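Local coordinates for Udp-n-acetylglucosamine pyrophosphorylase (Trypanosoma brucei, PDB 4BQH), which probably catalyses the transfer of the uridylyl group from UTP to N-acetylglucosamine 1-phosphate, giving UDP-N-acetylglucosamine and diphosphate, at residues Ser123-Leu127 against Gly128-Pro132; Leu147-Met150 against His151-Ile155; Ala186-Gln189 against Arg190-Glu194; Val260-Ser263 against Leu264-Leu268; Ile294-Ala297 against Ile298-Ala302. One frame throughout, in Å; residues are numbered along the deposited sequence.

Contact 1. Residues Ser123-Leu127 against Gly128-Pro132; sequences SGTRL and GFDKP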
loop_
_atom_site.group_PDB
_atom_site.type_symbol
_atom_site.label_atom_id
_atom_site.label_comp_id
_atom_site.label_asym_id
_atom_site.label_seq_id
_atom_site.Cartn_x
_atom_site.Cartn_y
_atom_site.Cartn_z
ATOM N N SER A 123 -2.581 10.707 -8.089
ATOM C CA SER A 123 -3.813 11.105 -8.739
ATOM C C SER A 123 -4.323 10.033 -9.713
ATOM O O SER A 123 -3.635 9.045 -9.999
ATOM C CB SER A 123 -3.615 12.433 -9.472
ATOM O OG SER A 123 -3.098 12.230 -10.775
ATOM N N GLY A 124 -5.544 10.234 -10.193
ATOM C CA GLY A 124 -6.121 9.353 -11.200
ATOM C C GLY A 124 -5.939 9.895 -12.608
ATOM O O GLY A 124 -6.674 9.513 -13.505
ATOM N N THR A 125 -4.966 10.779 -12.813
ATOM C CA THR A 125 -4.817 11.439 -14.122
ATOM C C THR A 125 -4.665 10.475 -15.321
ATOM O O THR A 125 -5.227 10.729 -16.390
ATOM C CB THR A 125 -3.698 12.516 -14.121
ATOM O OG1 THR A 125 -3.745 13.246 -15.356
ATOM C CG2 THR A 125 -2.320 11.894 -13.971
ATOM N N ARG A 126 -3.908 9.389 -15.137
ATOM C CA ARG A 126 -3.742 8.358 -16.171
ATOM C C ARG A 126 -5.056 7.660 -16.501
ATOM O O ARG A 126 -5.240 7.185 -17.622
ATOM C CB ARG A 126 -2.706 7.319 -15.759
ATOM C CG ARG A 126 -1.293 7.847 -15.603
ATOM C CD ARG A 126 -0.345 6.708 -15.261
ATOM N NE ARG A 126 -0.351 5.688 -16.306
ATOM C CZ ARG A 126 0.349 5.774 -17.438
ATOM N NH1 ARG A 126 1.122 6.835 -17.672
ATOM N NH2 ARG A 126 0.283 4.804 -18.339
ATOM N N LEU A 127 -5.955 7.598 -15.516
ATOM C CA LEU A 127 -7.284 7.027 -15.695
ATOM C C LEU A 127 -8.254 8.040 -16.304
ATOM O O LEU A 127 -9.437 7.738 -16.466
ATOM C CB LEU A 127 -7.845 6.536 -14.356
ATOM C CG LEU A 127 -6.986 5.587 -13.530
ATOM C CD1 LEU A 127 -7.605 5.365 -12.155
ATOM C CD2 LEU A 127 -6.784 4.261 -14.261
ATOM N N GLY A 128 -7.757 9.233 -16.633
ATOM C CA GLY A 128 -8.593 10.337 -17.111
ATOM C C GLY A 128 -9.370 11.049 -16.019
ATOM O O GLY A 128 -10.408 11.655 -16.282
ATOM N N PHE A 129 -8.869 10.981 -14.784
ATOM C CA PHE A 129 -9.581 11.477 -13.606
ATOM C C PHE A 129 -8.649 12.338 -12.736
ATOM O O PHE A 129 -7.845 11.781 -11.981
ATOM C CB PHE A 129 -10.106 10.266 -12.816
ATOM C CG PHE A 129 -11.146 10.596 -11.779
ATOM C CD1 PHE A 129 -12.198 11.446 -12.071
ATOM C CD2 PHE A 129 -11.091 10.012 -10.521
ATOM C CE1 PHE A 129 -13.158 11.735 -11.117
ATOM C CE2 PHE A 129 -12.049 10.292 -9.567
ATOM C CZ PHE A 129 -13.084 11.152 -9.865
ATOM N N ASP A 130 -8.768 13.661 -12.838
ATOM C CA ASP A 130 -7.877 14.609 -12.153
ATOM C C ASP A 130 -8.230 14.873 -10.689
ATOM O O ASP A 130 -8.308 16.023 -10.238
ATOM C CB ASP A 130 -7.762 15.920 -12.947
ATOM C CG ASP A 130 -6.835 15.792 -14.162
ATOM O OD1 ASP A 130 -6.967 14.814 -14.938
ATOM O OD2 ASP A 130 -5.970 16.679 -14.340
ATOM N N LYS A 131 -8.444 13.789 -9.959
ATOM C CA LYS A 131 -8.701 13.821 -8.527
ATOM C C LYS A 131 -7.802 12.735 -7.915
ATOM O O LYS A 131 -7.191 11.987 -8.663
ATOM C CB LYS A 131 -10.183 13.545 -8.271
ATOM C CG LYS A 131 -11.052 14.778 -8.507
ATOM C CD LYS A 131 -12.510 14.417 -8.721
ATOM C CE LYS A 131 -13.337 15.648 -9.077
ATOM N NZ LYS A 131 -13.425 16.590 -7.917
ATOM N N PRO A 132 -7.697 12.664 -6.573
ATOM C CA PRO A 132 -6.874 11.593 -6.008
ATOM C C PRO A 132 -7.410 10.241 -6.411
ATOM O O PRO A 132 -8.623 10.064 -6.567
ATOM C CB PRO A 132 -7.009 11.817 -4.490
ATOM C CG PRO A 132 -7.280 13.268 -4.380
ATOM C CD PRO A 132 -8.224 13.543 -5.511
#
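Gly124 is held at its N and its O by the returning chain. Its N gives a bond of 2.9 Å to Lys131 O, and its O takes the amide of Phe129, Gly124 O to Phe129 N, at 2.9 Å. At the tip the amide of Gly128 goes back to Thr125 O, also 2.9 Å, which closes the 3-10 turn of residues 125-127; the positive phi of Gly128 (77°) lets the chain double back from there. Ser123 shapes the way in. With OG between its own N and carbonyl carbon (chi1 86°), it accepts from Thr125 N at 3.1 Å and makes an ST turn. On the exposed side, Asp130 leans back so that OD1 stands 3.6 Å from Thr125 OG1, a long polar approach. Further out, Leu127 packs on Phe136 and Val437, and Pro132 meets Glu187 and Thr188 of helix 185-194. The sequence, Gly-Thr-Arg-Leu-Gly with Lys-Pro after two more residues, resembles the glycine-rich signature loop of sugar nucleotidyltransferases, which in relatives wraps round the nucleotide, and probably does so here.

Contact 2. Residues Leu147-Met150 against His151-Ile155; sequences LFMM and HCEKI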
loop_
_atom_site.group_PDB
_atom_site.type_symbol
_atom_site.label_atom_id
_atom_site.label_comp_id
_atom_site.label_asym_id
_atom_site.label_seq_id
_atom_site.Cartn_x
_atom_site.Cartn_y
_atom_site.Cartn_z
ATOM N N LEU A 147 -12.664 3.733 -4.549
ATOM C CA LEU A 147 -11.634 2.888 -3.976
ATOM C C LEU A 147 -11.493 3.131 -2.461
ATOM O O LEU A 147 -11.402 2.166 -1.711
ATOM C CB LEU A 147 -10.304 3.056 -4.730
ATOM C CG LEU A 147 -10.350 2.619 -6.204
ATOM C CD1 LEU A 147 -9.028 3.038 -6.841
ATOM C CD2 LEU A 147 -10.575 1.124 -6.358
ATOM N N PHE A 148 -11.516 4.387 -2.008
ATOM C CA PHE A 148 -11.492 4.667 -0.552
ATOM C C PHE A 148 -12.636 3.951 0.167
ATOM O O PHE A 148 -12.424 3.311 1.177
ATOM C CB PHE A 148 -11.560 6.164 -0.226
ATOM C CG PHE A 148 -10.237 6.889 -0.296
ATOM C CD1 PHE A 148 -9.096 6.369 0.317
ATOM C CD2 PHE A 148 -10.152 8.154 -0.893
ATOM C CE1 PHE A 148 -7.884 7.070 0.284
ATOM C CE2 PHE A 148 -8.935 8.867 -0.920
ATOM C CZ PHE A 148 -7.796 8.319 -0.338
ATOM N N MET A 149 -13.844 4.045 -0.378
ATOM C CA MET A 149 -15.000 3.469 0.284
ATOM C C MET A 149 -14.857 1.970 0.461
ATOM O O MET A 149 -15.134 1.453 1.538
ATOM C CB MET A 149 -16.284 3.791 -0.491
ATOM C CG MET A 149 -17.528 3.205 0.151
ATOM S SD MET A 149 -18.933 4.069 -0.565
ATOM C CE MET A 149 -20.265 3.346 0.387
ATOM N N MET A 150 -14.398 1.273 -0.581
ATOM C CA MET A 150 -14.243 -0.182 -0.500
ATOM C C MET A 150 -13.148 -0.582 0.505
ATOM O O MET A 150 -13.313 -1.565 1.222
ATOM C CB MET A 150 -14.041 -0.821 -1.873
ATOM C CG MET A 150 -15.346 -0.882 -2.687
ATOM S SD MET A 150 -15.166 -1.552 -4.357
ATOM C CE MET A 150 -14.139 -0.290 -5.082
ATOM N N HIS A 151 -12.062 0.182 0.567
ATOM C CA HIS A 151 -11.045 -0.044 1.611
ATOM C C HIS A 151 -11.622 0.048 2.995
ATOM O O HIS A 151 -11.365 -0.827 3.826
ATOM C CB HIS A 151 -9.846 0.894 1.488
ATOM C CG HIS A 151 -8.651 0.269 0.791
ATOM N ND1 HIS A 151 -8.681 -0.079 -0.515
ATOM C CD2 HIS A 151 -7.377 -0.038 1.251
ATOM C CE1 HIS A 151 -7.467 -0.610 -0.880
ATOM N NE2 HIS A 151 -6.676 -0.593 0.195
ATOM N N CYS A 152 -12.419 1.083 3.253
ATOM C CA CYS A 152 -12.991 1.290 4.585
ATOM C C CYS A 152 -14.013 0.215 4.948
ATOM O O CYS A 152 -14.107 -0.198 6.110
ATOM C CB CYS A 152 -13.607 2.685 4.701
ATOM S SG CYS A 152 -12.385 4.016 4.568
ATOM N N GLU A 153 -14.772 -0.245 3.959
ATOM C CA GLU A 153 -15.725 -1.302 4.201
ATOM C C GLU A 153 -15.029 -2.621 4.494
ATOM O O GLU A 153 -15.504 -3.404 5.309
ATOM C CB GLU A 153 -16.678 -1.436 3.014
ATOM C CG GLU A 153 -17.687 -0.318 3.001
ATOM C CD GLU A 153 -18.702 -0.427 1.869
ATOM O OE1 GLU A 153 -18.657 -1.396 1.088
ATOM O OE2 GLU A 153 -19.550 0.485 1.781
ATOM N N LYS A 154 -13.871 -2.867 3.865
ATOM C CA LYS A 154 -13.105 -4.061 4.205
ATOM C C LYS A 154 -12.655 -3.999 5.672
ATOM O O LYS A 154 -12.734 -4.994 6.384
ATOM C CB LYS A 154 -11.900 -4.234 3.269
ATOM C CG LYS A 154 -12.305 -4.649 1.847
ATOM C CD LYS A 154 -11.121 -4.589 0.871
ATOM C CE LYS A 154 -11.495 -5.172 -0.494
ATOM N NZ LYS A 154 -10.340 -5.047 -1.457
ATOM N N ILE A 155 -12.242 -2.822 6.131
ATOM C CA ILE A 155 -11.817 -2.686 7.532
ATOM C C ILE A 155 -13.008 -2.969 8.435
ATOM O O ILE A 155 -12.893 -3.733 9.403
ATOM C CB ILE A 155 -11.284 -1.279 7.822
ATOM C CG1 ILE A 155 -9.933 -1.105 7.121
ATOM C CG2 ILE A 155 -11.186 -1.015 9.338
ATOM C CD1 ILE A 155 -9.345 0.279 7.229
HETATM O O HOH W 1 -10.571 -0.282 -2.684
#
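The His151 imidazole is tied to Leu147 one turn back through a water. Water 1 sits at the ring edge, in its plane, 2.9 Å from ND1, and donates to Leu147 O at 2.8 Å. Leu147 O itself lies obliquely to the ring, 3.7 Å from ND1. A chi1 of -98°, displaced from the usual staggered value, swings the imidazole to where the water can bridge. The other flat group, the Phe148 ring, turns away from this turn of helix to meet Phe192 edge-to-face and to rest on Val178. Elsewhere on the turn Met149 and Glu153 slant across each other: Met149 CG stands anti to its N (chi1 180°) and the rest of the chain runs straight, which carries CE to 3.3 Å from Glu153 OE2. The other carboxylate oxygen, OE1, makes a salt bridge with Lys145. Lys154 lays CG against Met150 O at 3.3 Å and sends NZ off to Ala286 O. The backbone keeps the regular i to i+4 bonds, including His151 N to Leu147 O at 3.1 Å. Leu147 O thus serves two donors, and the water is held at two points, by this oxygen and by ND1. With ND1 so occupied, the buried imidazole should be held in rotation, while Glu153 finds its counter-charge in Lys145 and Lys154 NZ is satisfied by a backbone carbonyl.

Contact 3. Residues Ala186-Gln189 against Arg190-Glu194; sequences AETQ and RFFEE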
loop_
_atom_site.group_PDB
_atom_site.type_symbol
_atom_site.label_atom_id
_atom_site.label_comp_id
_atom_site.label_asym_id
_atom_site.label_seq_id
_atom_site.Cartn_x
_atom_site.Cartn_y
_atom_site.Cartn_z
ATOM N N ALA A 186 -6.030 18.309 1.754
ATOM C CA ALA A 186 -7.281 18.980 2.103
ATOM C C ALA A 186 -8.469 18.387 1.368
ATOM O O ALA A 186 -9.507 18.126 1.967
ATOM C CB ALA A 186 -7.160 20.473 1.820
ATOM N N GLU A 187 -8.326 18.165 0.066
ATOM C CA GLU A 187 -9.426 17.622 -0.708
ATOM C C GLU A 187 -9.724 16.181 -0.279
ATOM O O GLU A 187 -10.882 15.767 -0.278
ATOM C CB GLU A 187 -9.180 17.761 -2.221
ATOM C CG GLU A 187 -8.180 16.789 -2.825
ATOM C CD GLU A 187 -7.903 17.064 -4.298
ATOM O OE1 GLU A 187 -8.858 17.133 -5.094
ATOM O OE2 GLU A 187 -6.722 17.215 -4.655
ATOM N N THR A 188 -8.688 15.446 0.130
ATOM C CA THR A 188 -8.894 14.083 0.648
ATOM C C THR A 188 -9.691 14.090 1.968
ATOM O O THR A 188 -10.658 13.339 2.130
ATOM C CB THR A 188 -7.567 13.308 0.790
ATOM O OG1 THR A 188 -6.900 13.267 -0.491
ATOM C CG2 THR A 188 -7.835 11.842 1.270
ATOM N N GLN A 189 -9.315 14.965 2.892
ATOM C CA GLN A 189 -10.047 15.044 4.173
ATOM C C GLN A 189 -11.495 15.435 3.939
ATOM O O GLN A 189 -12.391 14.870 4.567
ATOM C CB GLN A 189 -9.383 16.033 5.109
ATOM C CG GLN A 189 -8.003 15.581 5.549
ATOM C CD GLN A 189 -7.552 16.277 6.794
ATOM O OE1 GLN A 189 -8.275 16.318 7.780
ATOM N NE2 GLN A 189 -6.366 16.843 6.755
ATOM N N ARG A 190 -11.711 16.384 3.023
ATOM C CA ARG A 190 -13.073 16.808 2.646
ATOM C C ARG A 190 -13.927 15.657 2.120
ATOM O O ARG A 190 -15.076 15.491 2.511
ATOM C CB ARG A 190 -13.024 17.925 1.607
ATOM C CG ARG A 190 -12.880 19.312 2.195
ATOM C CD ARG A 190 -13.366 20.331 1.166
ATOM N NE ARG A 190 -13.284 21.703 1.661
ATOM C CZ ARG A 190 -14.246 22.326 2.340
ATOM N NH1 ARG A 190 -15.387 21.706 2.633
ATOM N NH2 ARG A 190 -14.059 23.576 2.738
ATOM N N PHE A 191 -13.363 14.874 1.213
ATOM C CA PHE A 191 -14.041 13.696 0.669
ATOM C C PHE A 191 -14.446 12.723 1.785
ATOM O O PHE A 191 -15.563 12.235 1.789
ATOM C CB PHE A 191 -13.115 13.028 -0.363
ATOM C CG PHE A 191 -13.719 11.863 -1.104
ATOM C CD1 PHE A 191 -14.689 12.060 -2.084
ATOM C CD2 PHE A 191 -13.266 10.558 -0.861
ATOM C CE1 PHE A 191 -15.210 10.986 -2.796
ATOM C CE2 PHE A 191 -13.794 9.473 -1.566
ATOM C CZ PHE A 191 -14.768 9.688 -2.536
ATOM N N PHE A 192 -13.538 12.431 2.726
ATOM C CA PHE A 192 -13.877 11.546 3.845
ATOM C C PHE A 192 -15.006 12.157 4.687
ATOM O O PHE A 192 -15.972 11.467 5.033
ATOM C CB PHE A 192 -12.654 11.237 4.733
ATOM C CG PHE A 192 -11.860 10.026 4.282
ATOM C CD1 PHE A 192 -11.032 10.091 3.164
ATOM C CD2 PHE A 192 -11.948 8.819 4.978
ATOM C CE1 PHE A 192 -10.300 8.966 2.749
ATOM C CE2 PHE A 192 -11.220 7.700 4.575
ATOM C CZ PHE A 192 -10.406 7.769 3.451
ATOM N N GLU A 193 -14.862 13.432 5.025
ATOM C CA GLU A 193 -15.871 14.138 5.844
ATOM C C GLU A 193 -17.283 14.105 5.231
ATOM O O GLU A 193 -18.267 13.792 5.926
ATOM C CB GLU A 193 -15.424 15.577 6.111
ATOM C CG GLU A 193 -14.279 15.695 7.113
ATOM C CD GLU A 193 -13.606 17.064 7.103
ATOM O OE1 GLU A 193 -14.178 18.027 6.534
ATOM O OE2 GLU A 193 -12.499 17.190 7.667
ATOM N N GLU A 194 -17.363 14.414 3.938
ATOM C CA GLU A 194 -18.626 14.423 3.174
ATOM C C GLU A 194 -19.286 13.044 3.112
ATOM O O GLU A 194 -20.499 12.919 2.911
ATOM C CB GLU A 194 -18.372 14.901 1.748
ATOM C CG GLU A 194 -18.031 16.381 1.628
ATOM C CD GLU A 194 -17.522 16.771 0.246
ATOM O OE1 GLU A 194 -17.543 15.950 -0.696
ATOM O OE2 GLU A 194 -17.079 17.920 0.092
#
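Thr188 and Phe192 make the close half of this helical turn. They lie side by side, pointing the same way, with Thr188 CG2 4.1 Å from Phe192 CE1. Thr188 has CG2 anti to its backbone N (chi1 -57° for OG1), which sets the methyl beside CD1 and CE1 while OG1 turns back to Asn184 O. Thr188 O comes to the edge of the Phe192 ring, in its plane, 3.4 Å from CD1. The same oxygen accepts Phe192 N at 3.1 Å, so one carbonyl meets both the amide and the ring of a single residue. Beyond the turn the Phe192 ring stands edge-to-face with Phe207 and with Phe198, and Phe191 stacks on Phe135.

The outward half is slacker. Glu193 lies along the turn, CG 3.3 Å from Gln189 O, but its carboxylate gets no nearer to the Gln189 side chain than 4.2 Å, OE2 to CB. The Gln189 amide sends NE2 back to Asp185 OD1. Arg190 touches the first turn with its root, CB 3.5 Å from Ala186 O, and then leads away from the turn along an exposed side chain. Thr188 CG2, Phe191 and Phe192 pack inward while Arg190 and Glu193 are exposed, as suits the crossover helix of the beta-alpha-beta unit formed by strand 175-180, helix 185-194 and strand 205-209, in the Rossmann-like GT-A fold.

Contact 4. Residues Val260-Ser263 against Leu264-Leu268; sequences VKES and LLQHL. With SO4 (sulfate ion), chain D.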
loop_
_atom_site.group_PDB
_atom_site.type_symbol
_atom_site.label_atom_id
_atom_site.label_comp_id
_atom_site.label_asym_id
_atom_site.label_seq_id
_atom_site.Cartn_x
_atom_site.Cartn_y
_atom_site.Cartn_z
ATOM N N VAL A 260 3.592 18.920 23.991
ATOM C CA VAL A 260 4.530 19.135 22.883
ATOM C C VAL A 260 4.201 18.196 21.705
ATOM O O VAL A 260 3.735 17.076 21.910
ATOM C CB VAL A 260 6.014 18.977 23.307
ATOM C CG1 VAL A 260 6.398 20.051 24.321
ATOM C CG2 VAL A 260 6.297 17.581 23.855
ATOM N N LYS A 261 4.451 18.666 20.484
ATOM C CA LYS A 261 4.120 17.903 19.277
ATOM C C LYS A 261 4.907 16.602 19.225
ATOM O O LYS A 261 6.098 16.594 19.514
ATOM C CB LYS A 261 4.440 18.717 18.025
ATOM C CG LYS A 261 3.535 19.922 17.807
ATOM C CD LYS A 261 3.877 20.600 16.494
ATOM C CE LYS A 261 2.677 21.334 15.919
ATOM N NZ LYS A 261 3.093 22.182 14.767
ATOM N N GLU A 262 4.222 15.518 18.856
ATOM C CA GLU A 262 4.848 14.219 18.593
ATOM C C GLU A 262 4.456 13.725 17.191
ATOM O O GLU A 262 3.499 14.225 16.581
ATOM C CB GLU A 262 4.417 13.172 19.625
ATOM C CG GLU A 262 4.744 13.513 21.080
ATOM C CD GLU A 262 4.018 12.605 22.059
ATOM O OE1 GLU A 262 3.105 11.851 21.637
ATOM O OE2 GLU A 262 4.358 12.647 23.265
ATOM N N SER A 263 5.181 12.721 16.712
ATOM C CA SER A 263 4.898 12.137 15.392
ATOM C C SER A 263 3.693 11.200 15.397
ATOM O O SER A 263 3.253 10.722 16.449
ATOM C CB SER A 263 6.123 11.383 14.883
ATOM O OG SER A 263 6.436 10.297 15.741
ATOM N N LEU A 264 3.148 10.931 14.210
ATOM C CA LEU A 264 2.124 9.902 14.095
ATOM C C LEU A 264 2.663 8.554 14.612
ATOM O O LEU A 264 1.923 7.790 15.245
ATOM C CB LEU A 264 1.627 9.757 12.643
ATOM C CG LEU A 264 0.435 8.793 12.385
ATOM C CD1 LEU A 264 -0.749 9.005 13.342
ATOM C CD2 LEU A 264 -0.066 9.030 10.963
ATOM N N LEU A 265 3.935 8.263 14.339
ATOM C CA LEU A 265 4.571 7.053 14.870
ATOM C C LEU A 265 4.453 6.986 16.400
ATOM O O LEU A 265 4.033 5.977 16.946
ATOM C CB LEU A 265 6.051 7.008 14.466
ATOM C CG LEU A 265 6.837 5.799 14.939
ATOM C CD1 LEU A 265 6.422 4.601 14.117
ATOM C CD2 LEU A 265 8.326 6.071 14.741
ATOM N N GLN A 266 4.822 8.074 17.072
ATOM C CA GLN A 266 4.691 8.139 18.522
ATOM C C GLN A 266 3.224 8.011 18.961
ATOM O O GLN A 266 2.942 7.330 19.933
ATOM C CB GLN A 266 5.321 9.436 19.040
ATOM C CG GLN A 266 6.848 9.449 18.886
ATOM C CD GLN A 266 7.469 10.805 19.221
ATOM O OE1 GLN A 266 7.213 11.808 18.553
ATOM N NE2 GLN A 266 8.309 10.829 20.256
ATOM N N HIS A 267 2.299 8.646 18.241
ATOM C CA HIS A 267 0.850 8.529 18.538
ATOM C C HIS A 267 0.411 7.087 18.433
ATOM O O HIS A 267 -0.343 6.595 19.272
ATOM C CB HIS A 267 0.036 9.380 17.579
ATOM C CG HIS A 267 0.175 10.872 17.805
ATOM N ND1 HIS A 267 -0.622 11.780 17.196
ATOM C CD2 HIS A 267 1.021 11.594 18.637
ATOM C CE1 HIS A 267 -0.268 13.017 17.587
ATOM N NE2 HIS A 267 0.727 12.904 18.472
ATOM N N LEU A 268 0.898 6.392 17.407
ATOM C CA LEU A 268 0.517 4.973 17.228
ATOM C C LEU A 268 1.072 4.074 18.333
ATOM O O LEU A 268 0.391 3.164 18.794
ATOM C CB LEU A 268 0.985 4.466 15.860
ATOM C CG LEU A 268 0.334 5.102 14.628
ATOM C CD1 LEU A 268 1.027 4.576 13.371
ATOM C CD2 LEU A 268 -1.168 4.888 14.572
HETATM S S SO4 D . -3.396 12.133 15.216
HETATM O O1 SO4 D . -3.891 11.792 13.867
HETATM O O2 SO4 D . -2.259 13.090 15.136
HETATM O O3 SO4 D . -2.944 10.898 15.883
HETATM O O4 SO4 D . -4.475 12.823 15.969
#
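Gln266 plays the part in this capping box more often taken by glutamate. Its OE1 accepts Ser263 N at 2.9 Å, nearly straight (170°), in the plane of the amide and on a lone pair. In return Ser263 OG takes Gln266 N at 3.1 Å, which a chi1 of 63° makes possible by curling the hydroxyl over the helix start. Gln266 OE1 also rests 3.3 Å from Glu262 CB, the two side chains crossing at about a right angle. His267 lays one ring face over Ser263 O, with CD2 3.2 Å from that oxygen. On its edge ND1 donates to sulfate O3 at 2.8 Å, and Arg249 and His206 also bond this ion, which probably came from the crystallisation liquor. NE2 goes to Thr251 OG1, while Glu262 pairs with Lys270. The cap thus joins strand 262-263 to helix 264-270: Leu264 packs on strand 205-209, and Leu265 reaches over to helix 364-374.

Contact 5. Residues Ile294-Ala297 against Ile298-Ala302; sequences IGYA and IEEEA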
loop_
_atom_site.group_PDB
_atom_site.type_symbol
_atom_site.label_atom_id
_atom_site.label_comp_id
_atom_site.label_asym_id
_atom_site.label_seq_id
_atom_site.Cartn_x
_atom_site.Cartn_y
_atom_site.Cartn_z
ATOM N N ILE A 294 -1.254 -11.073 9.160
ATOM C CA ILE A 294 -0.979 -10.648 10.546
ATOM C C ILE A 294 -0.574 -11.818 11.452
ATOM O O ILE A 294 0.401 -11.712 12.208
ATOM C CB ILE A 294 -2.188 -9.889 11.122
ATOM C CG1 ILE A 294 -2.414 -8.585 10.319
ATOM C CG2 ILE A 294 -2.011 -9.596 12.623
ATOM C CD1 ILE A 294 -3.837 -8.032 10.516
ATOM N N GLY A 295 -1.324 -12.905 11.374
ATOM C CA GLY A 295 -1.033 -14.103 12.183
ATOM C C GLY A 295 0.332 -14.688 11.845
ATOM O O GLY A 295 1.106 -15.070 12.737
ATOM N N TYR A 296 0.653 -14.712 10.553
ATOM C CA TYR A 296 1.974 -15.171 10.106
ATOM C C TYR A 296 3.082 -14.295 10.693
ATOM O O TYR A 296 4.097 -14.808 11.191
ATOM C CB TYR A 296 2.026 -15.139 8.573
ATOM C CG TYR A 296 3.290 -15.669 7.937
ATOM C CD1 TYR A 296 3.792 -16.957 8.225
ATOM C CD2 TYR A 296 3.941 -14.909 6.973
ATOM C CE1 TYR A 296 4.951 -17.427 7.583
ATOM C CE2 TYR A 296 5.096 -15.359 6.338
ATOM C CZ TYR A 296 5.593 -16.602 6.642
ATOM O OH TYR A 296 6.724 -16.982 5.955
ATOM N N ALA A 297 2.922 -12.977 10.650
ATOM C CA ALA A 297 3.951 -12.107 11.219
ATOM C C ALA A 297 4.145 -12.396 12.707
ATOM O O ALA A 297 5.267 -12.478 13.184
ATOM C CB ALA A 297 3.594 -10.640 11.014
ATOM N N ILE A 298 3.032 -12.571 13.413
ATOM C CA ILE A 298 3.081 -12.775 14.864
ATOM C C ILE A 298 3.759 -14.107 15.206
ATOM O O ILE A 298 4.673 -14.149 16.058
ATOM C CB ILE A 298 1.685 -12.677 15.480
ATOM C CG1 ILE A 298 1.231 -11.205 15.446
ATOM C CG2 ILE A 298 1.699 -13.180 16.935
ATOM C CD1 ILE A 298 -0.237 -10.975 15.738
ATOM N N GLU A 299 3.323 -15.176 14.542
ATOM C CA GLU A 299 3.835 -16.523 14.848
ATOM C C GLU A 299 5.284 -16.685 14.423
ATOM O O GLU A 299 6.048 -17.425 15.086
ATOM C CB GLU A 299 2.903 -17.605 14.258
ATOM C CG GLU A 299 1.519 -17.631 14.937
ATOM C CD GLU A 299 1.558 -17.987 16.435
ATOM O OE1 GLU A 299 2.392 -18.800 16.863
ATOM O OE2 GLU A 299 0.759 -17.426 17.201
ATOM N N GLU A 300 5.708 -15.945 13.384
ATOM C CA GLU A 300 7.117 -15.971 12.924
ATOM C C GLU A 300 8.047 -15.044 13.714
ATOM O O GLU A 300 9.271 -15.126 13.580
ATOM C CB GLU A 300 7.211 -15.614 11.422
ATOM C CG GLU A 300 6.535 -16.654 10.516
ATOM C CD GLU A 300 7.217 -18.035 10.516
ATOM O OE1 GLU A 300 8.462 -18.118 10.571
ATOM O OE2 GLU A 300 6.505 -19.048 10.435
ATOM N N GLU A 301 7.457 -14.193 14.548
ATOM C CA GLU A 301 8.159 -13.105 15.235
ATOM C C GLU A 301 8.891 -12.228 14.194
ATOM O O GLU A 301 10.022 -11.798 14.409
ATOM C CB GLU A 301 9.117 -13.644 16.322
ATOM C CG GLU A 301 8.411 -14.469 17.393
ATOM C CD GLU A 301 9.387 -15.226 18.269
ATOM O OE1 GLU A 301 9.925 -14.617 19.213
ATOM O OE2 GLU A 301 9.614 -16.424 18.005
ATOM N N ALA A 302 8.208 -11.951 13.080
ATOM C CA ALA A 302 8.771 -11.153 11.993
ATOM C C ALA A 302 8.606 -9.660 12.279
ATOM O O ALA A 302 7.603 -9.235 12.899
ATOM C CB ALA A 302 8.095 -11.519 10.685
HETATM O O HOH W 2 6.621 -10.061 15.267
#
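Tyr296 and Glu300 are brought together by their torsions: the ring carbon CG of Tyr296 stands anti to its N (chi1 -176°), and the Glu300 chain bends at chi2 (-66°). The helix ends just here in a Schellman motif, with Glu301 at a phi of 55°. The bend sets Glu300 CG 3.4 Å from Tyr296 CE1, the two side chains crossing at a slant; OE2 lies 3.6 Å from CE1, and OE1 forms a salt bridge with Arg424. Two residues earlier, Ile294 and Ile298 run side by side, CG2 to CD1 at 3.8 Å, and Ile298 also rests on Val104 and Ala108 of helix 95-110. Tyr296 and Ala297 press on Val305 of strand 304-309, so this last turn touches both that strand and the helix. As the chain leaves, Ala302 N reaches back to Ala297 O at 3.0 Å. Beside that bond water 2 donates to Ala302 O at 2.7 Å and, weakly, to Ala297 O at 3.5 Å.

In the fold
From the N terminus the five contacts come in series, each complete before the next begins, so none nests in or crosses another. Contact 1 closes the signature loop that follows strand 114-119, and this loop abuts helix 185-194. Contacts 2 and 3 lie within helices 147-166 and 185-194, before and after strand 175-180, and press together: Phe148 CE2 is 3.9 Å from Thr188 CG2. Contact 4 joins strand 262-263 to helix 264-270, its nearest atoms about 11 Å from contact 3. Contact 5 finishes helix 291-300 and leads it into strand 304-309, on the other side of the chain's centre from contacts 1 and 3.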